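Local structure of Cd1 (Flavonifractor plautii, 7D39) at residues A190-I193 / G194-A198; H271-D274 / I275-T279. The protein probably uses its bound FMN to reduce the double bond of flavones and flavonols, opening their breakdown in a gut bacterium. All blocks are in the same frame, centred on the assembly; numbering follows the deposited sequence.

Interaction 1: A190-I193 / G194-A198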
# COMPACT_ATOMS: atom_id res chain seq x y z
N ALA A 190 -6.14 -14.37 -12.91
CA ALA A 190 -5.93 -14.52 -11.48
C ALA A 190 -5.06 -15.73 -11.18
O ALA A 190 -4.17 -15.66 -10.32
CB ALA A 190 -7.28 -14.65 -10.75
N HIS A 191 -5.29 -16.84 -11.88
CA HIS A 191 -4.46 -18.02 -11.70
C HIS A 191 -2.99 -17.72 -11.97
O HIS A 191 -2.11 -18.11 -11.20
CB HIS A 191 -4.96 -19.14 -12.61
CG HIS A 191 -4.29 -20.45 -12.36
ND1 HIS A 191 -4.79 -21.38 -11.47
CD2 HIS A 191 -3.16 -20.99 -12.87
CE1 HIS A 191 -3.99 -22.44 -11.45
NE2 HIS A 191 -3.00 -22.23 -12.29
N GLN A 192 -2.69 -17.06 -13.10
CA GLN A 192 -1.30 -16.72 -13.40
C GLN A 192 -0.70 -15.80 -12.35
O GLN A 192 0.46 -15.96 -11.95
CB GLN A 192 -1.20 -16.08 -14.78
CG GLN A 192 0.23 -15.93 -15.25
CD GLN A 192 0.89 -17.28 -15.53
OE1 GLN A 192 0.29 -18.15 -16.17
NE2 GLN A 192 2.11 -17.47 -15.03
N ILE A 193 -1.48 -14.81 -11.89
CA ILE A 193 -0.99 -13.92 -10.84
C ILE A 193 -0.59 -14.73 -9.61
O ILE A 193 0.40 -14.43 -8.93
CB ILE A 193 -2.06 -12.86 -10.52
CG1 ILE A 193 -2.11 -11.84 -11.67
CG2 ILE A 193 -1.81 -12.16 -9.17
CD1 ILE A 193 -3.07 -10.71 -11.46
N GLY A 194 -1.34 -15.79 -9.31
CA GLY A 194 -0.98 -16.65 -8.19
C GLY A 194 0.29 -17.45 -8.44
O GLY A 194 1.08 -17.68 -7.52
N ARG A 195 0.48 -17.91 -9.68
CA ARG A 195 1.77 -18.50 -10.05
C ARG A 195 2.90 -17.50 -9.84
O ARG A 195 3.95 -17.84 -9.28
CB ARG A 195 1.75 -19.00 -11.50
CG ARG A 195 1.00 -20.31 -11.77
CD ARG A 195 0.88 -20.53 -13.28
NE ARG A 195 0.45 -21.88 -13.63
CZ ARG A 195 -0.11 -22.21 -14.80
NH1 ARG A 195 -0.32 -21.28 -15.73
NH2 ARG A 195 -0.47 -23.47 -15.04
N ASN A 196 2.70 -16.26 -10.28
CA ASN A 196 3.73 -15.24 -10.14
C ASN A 196 4.11 -15.00 -8.68
O ASN A 196 5.29 -15.07 -8.32
CB ASN A 196 3.25 -13.95 -10.80
CG ASN A 196 3.16 -14.09 -12.29
OD1 ASN A 196 3.49 -15.14 -12.82
ND2 ASN A 196 2.70 -13.05 -12.98
N ILE A 197 3.13 -14.70 -7.82
CA ILE A 197 3.49 -14.41 -6.43
C ILE A 197 4.23 -15.60 -5.83
O ILE A 197 5.17 -15.42 -5.03
CB ILE A 197 2.24 -14.03 -5.61
CG1 ILE A 197 2.64 -13.39 -4.29
CG2 ILE A 197 1.39 -15.24 -5.31
CD1 ILE A 197 3.47 -12.12 -4.44
N ALA A 198 3.88 -16.82 -6.23
CA ALA A 198 4.53 -18.00 -5.68
C ALA A 198 5.98 -18.10 -6.14
O ALA A 198 6.88 -18.34 -5.33
CB ALA A 198 3.75 -19.26 -6.08
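Four successive i to i+4 backbone bonds join A190-I193 to G194-A198, the shortest running 2.8 Å from N196 N to Q192 O, as expected in the middle of an unbroken alpha helix. On one flank H191, Q192, R195 and N196 form a polar cluster. The extended chain of R195 brings its guanidinium against H191, whose ring stands almost perpendicular to it (planes 83° apart). Ring edge therefore meets guanidinium face, with H191 CD2 3.7 Å above the plane. R195 NE and H191 NE2 both turn to E28 OE1, by a salt bridge and a hydrogen bond, while H191 ND1 bonds E21. At the guanidinium's edge, R195 NH1 donates to Q192 OE1 at 3.2 Å, the oxygen lying in the guanidinium plane. Bent at chi2 (68°), Q192 also sends NE2 toward N196 OD1 for a weak bond of 3.5 Å. The other end of that amide, N196 ND2, is held by D170. A methionine in place of R195 would probably cost E28 the salt bridge from NE and leave Q192 OE1 without this donor. Helix 184-202 packs into a flavodoxin-like fold: A190, I193 and I197 rest on strand 138-144, I193 and I197, with N196, reach strand 167-174, and A190 and A198 pack on helix 14-28.

Interaction 2: H271-D274 / I275-T279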
# COMPACT_ATOMS: atom_id res chain seq x y z
N HIS A 271 12.09 12.04 4.81
CA HIS A 271 10.72 12.33 5.22
C HIS A 271 10.58 12.23 6.72
O HIS A 271 10.00 13.10 7.37
CB HIS A 271 9.77 11.37 4.51
CG HIS A 271 8.33 11.61 4.79
ND1 HIS A 271 7.48 10.63 5.24
CD2 HIS A 271 7.57 12.72 4.64
CE1 HIS A 271 6.27 11.12 5.38
NE2 HIS A 271 6.29 12.39 5.02
N GLY A 272 11.13 11.16 7.30
CA GLY A 272 11.02 10.97 8.73
C GLY A 272 11.77 12.02 9.53
O GLY A 272 11.35 12.41 10.62
N ASN A 273 12.91 12.49 9.02
CA ASN A 273 13.58 13.55 9.77
C ASN A 273 12.78 14.85 9.72
O ASN A 273 12.73 15.59 10.71
CB ASN A 273 15.00 13.78 9.28
CG ASN A 273 15.74 14.79 10.16
OD1 ASN A 273 16.09 14.50 11.31
ND2 ASN A 273 15.95 16.00 9.63
N ASP A 274 12.15 15.14 8.58
CA ASP A 274 11.27 16.31 8.49
C ASP A 274 10.12 16.22 9.48
O ASP A 274 9.75 17.21 10.12
CB ASP A 274 10.72 16.47 7.07
CG ASP A 274 11.80 16.84 6.05
OD1 ASP A 274 12.87 17.34 6.45
OD2 ASP A 274 11.55 16.64 4.85
N ILE A 275 9.54 15.02 9.63
CA ILE A 275 8.46 14.85 10.60
C ILE A 275 8.96 15.11 12.00
O ILE A 275 8.28 15.74 12.81
CB ILE A 275 7.86 13.44 10.47
CG1 ILE A 275 7.10 13.31 9.15
CG2 ILE A 275 6.96 13.11 11.64
CD1 ILE A 275 6.57 11.89 8.88
N LYS A 276 10.18 14.66 12.31
CA LYS A 276 10.70 14.82 13.66
C LYS A 276 10.95 16.29 13.97
O LYS A 276 10.54 16.79 15.03
CB LYS A 276 11.97 14.01 13.86
CG LYS A 276 12.42 13.98 15.32
CD LYS A 276 13.84 13.55 15.49
CE LYS A 276 14.26 13.65 16.97
NZ LYS A 276 13.51 12.71 17.86
N GLU A 277 11.62 17.00 13.06
CA GLU A 277 11.85 18.43 13.25
C GLU A 277 10.53 19.18 13.41
O GLU A 277 10.38 20.01 14.31
CB GLU A 277 12.62 19.01 12.06
CG GLU A 277 14.06 18.57 11.93
CD GLU A 277 14.70 19.12 10.66
OE1 GLU A 277 13.94 19.52 9.74
OE2 GLU A 277 15.95 19.17 10.59
N ASN A 278 9.55 18.89 12.54
CA ASN A 278 8.30 19.64 12.57
C ASN A 278 7.46 19.29 13.78
O ASN A 278 6.76 20.16 14.32
CB ASN A 278 7.55 19.40 11.26
CG ASN A 278 8.24 20.05 10.09
OD1 ASN A 278 8.75 21.17 10.21
ND2 ASN A 278 8.32 19.36 8.97
N THR A 279 7.51 18.04 14.23
CA THR A 279 6.87 17.66 15.48
C THR A 279 7.48 18.41 16.66
O THR A 279 6.77 18.87 17.55
CB THR A 279 7.00 16.15 15.70
OG1 THR A 279 6.28 15.47 14.67
CG2 THR A 279 6.41 15.78 17.02
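H271 and I275, one turn apart, make the CH-pi contact here. The terminal methyl of I275 sits over one face of the imidazole, with CD1 3.9 Å from the ring centroid and 25° off the normal. It is displaced toward the rim, where H271 CE1 approaches I275 CD1 to 3.6 Å. H271 carries CG anti to the backbone N (chi1 -177°) and I275 sends CG1 back toward the preceding turn, which is how methyl and ring come to overlap.

Backbone bonds follow the i to i+4 pattern. The backbone N atoms of I275, K276, E277 and N278 donate in turn to the O atoms of H271, G272, N273 and D274, each at 3.0 Å, and the bond from E277 N to N273 O is nearly straight. This is the interior of the long helix 265-285, which follows the small antiparallel sheet spanning 224-252 in the chain, well after the last strand of the parallel sheet.

Among the polar side chains, T279 OG1 gives a 2.7 Å hydrogen bond to I275 O, approaching from above the carbonyl plane. T279 N reaches the same oxygen from the opposite face, and two donors thus grip it.

Charge enters on another flank. D274 OD1 and E277 OE1 stand 4.1 Å apart, close enough for their like charges probably to disfavour each other, although this is a surface position where solvent can soften the effect. Beside them the amide of N273 lies near the E277 carboxylate, with N273 ND2 3.3 Å from E277 OE2 and the two planes turned 64° apart.

From the N terminus, the chain first builds the parallel five-stranded sheet and its helices; helix 184-202, carrying interaction 1, comes just after the last strand of that sheet, 167-174. The chain then runs through the four-stranded antiparallel sheet before entering helix 265-285, where interaction 2 lies. Each contact spans a single continuous stretch of helix, closing turns rather than a long loop, and the two follow in series without nesting or crossing. The centres of interactions 1 and 2 are about 39 Å apart, on opposite sides of the chain's centre. Interaction 1 belongs to a helix that is part of the flavodoxin-like fold, packed on its parallel sheet; interaction 2 to the exposed surface of a later helix.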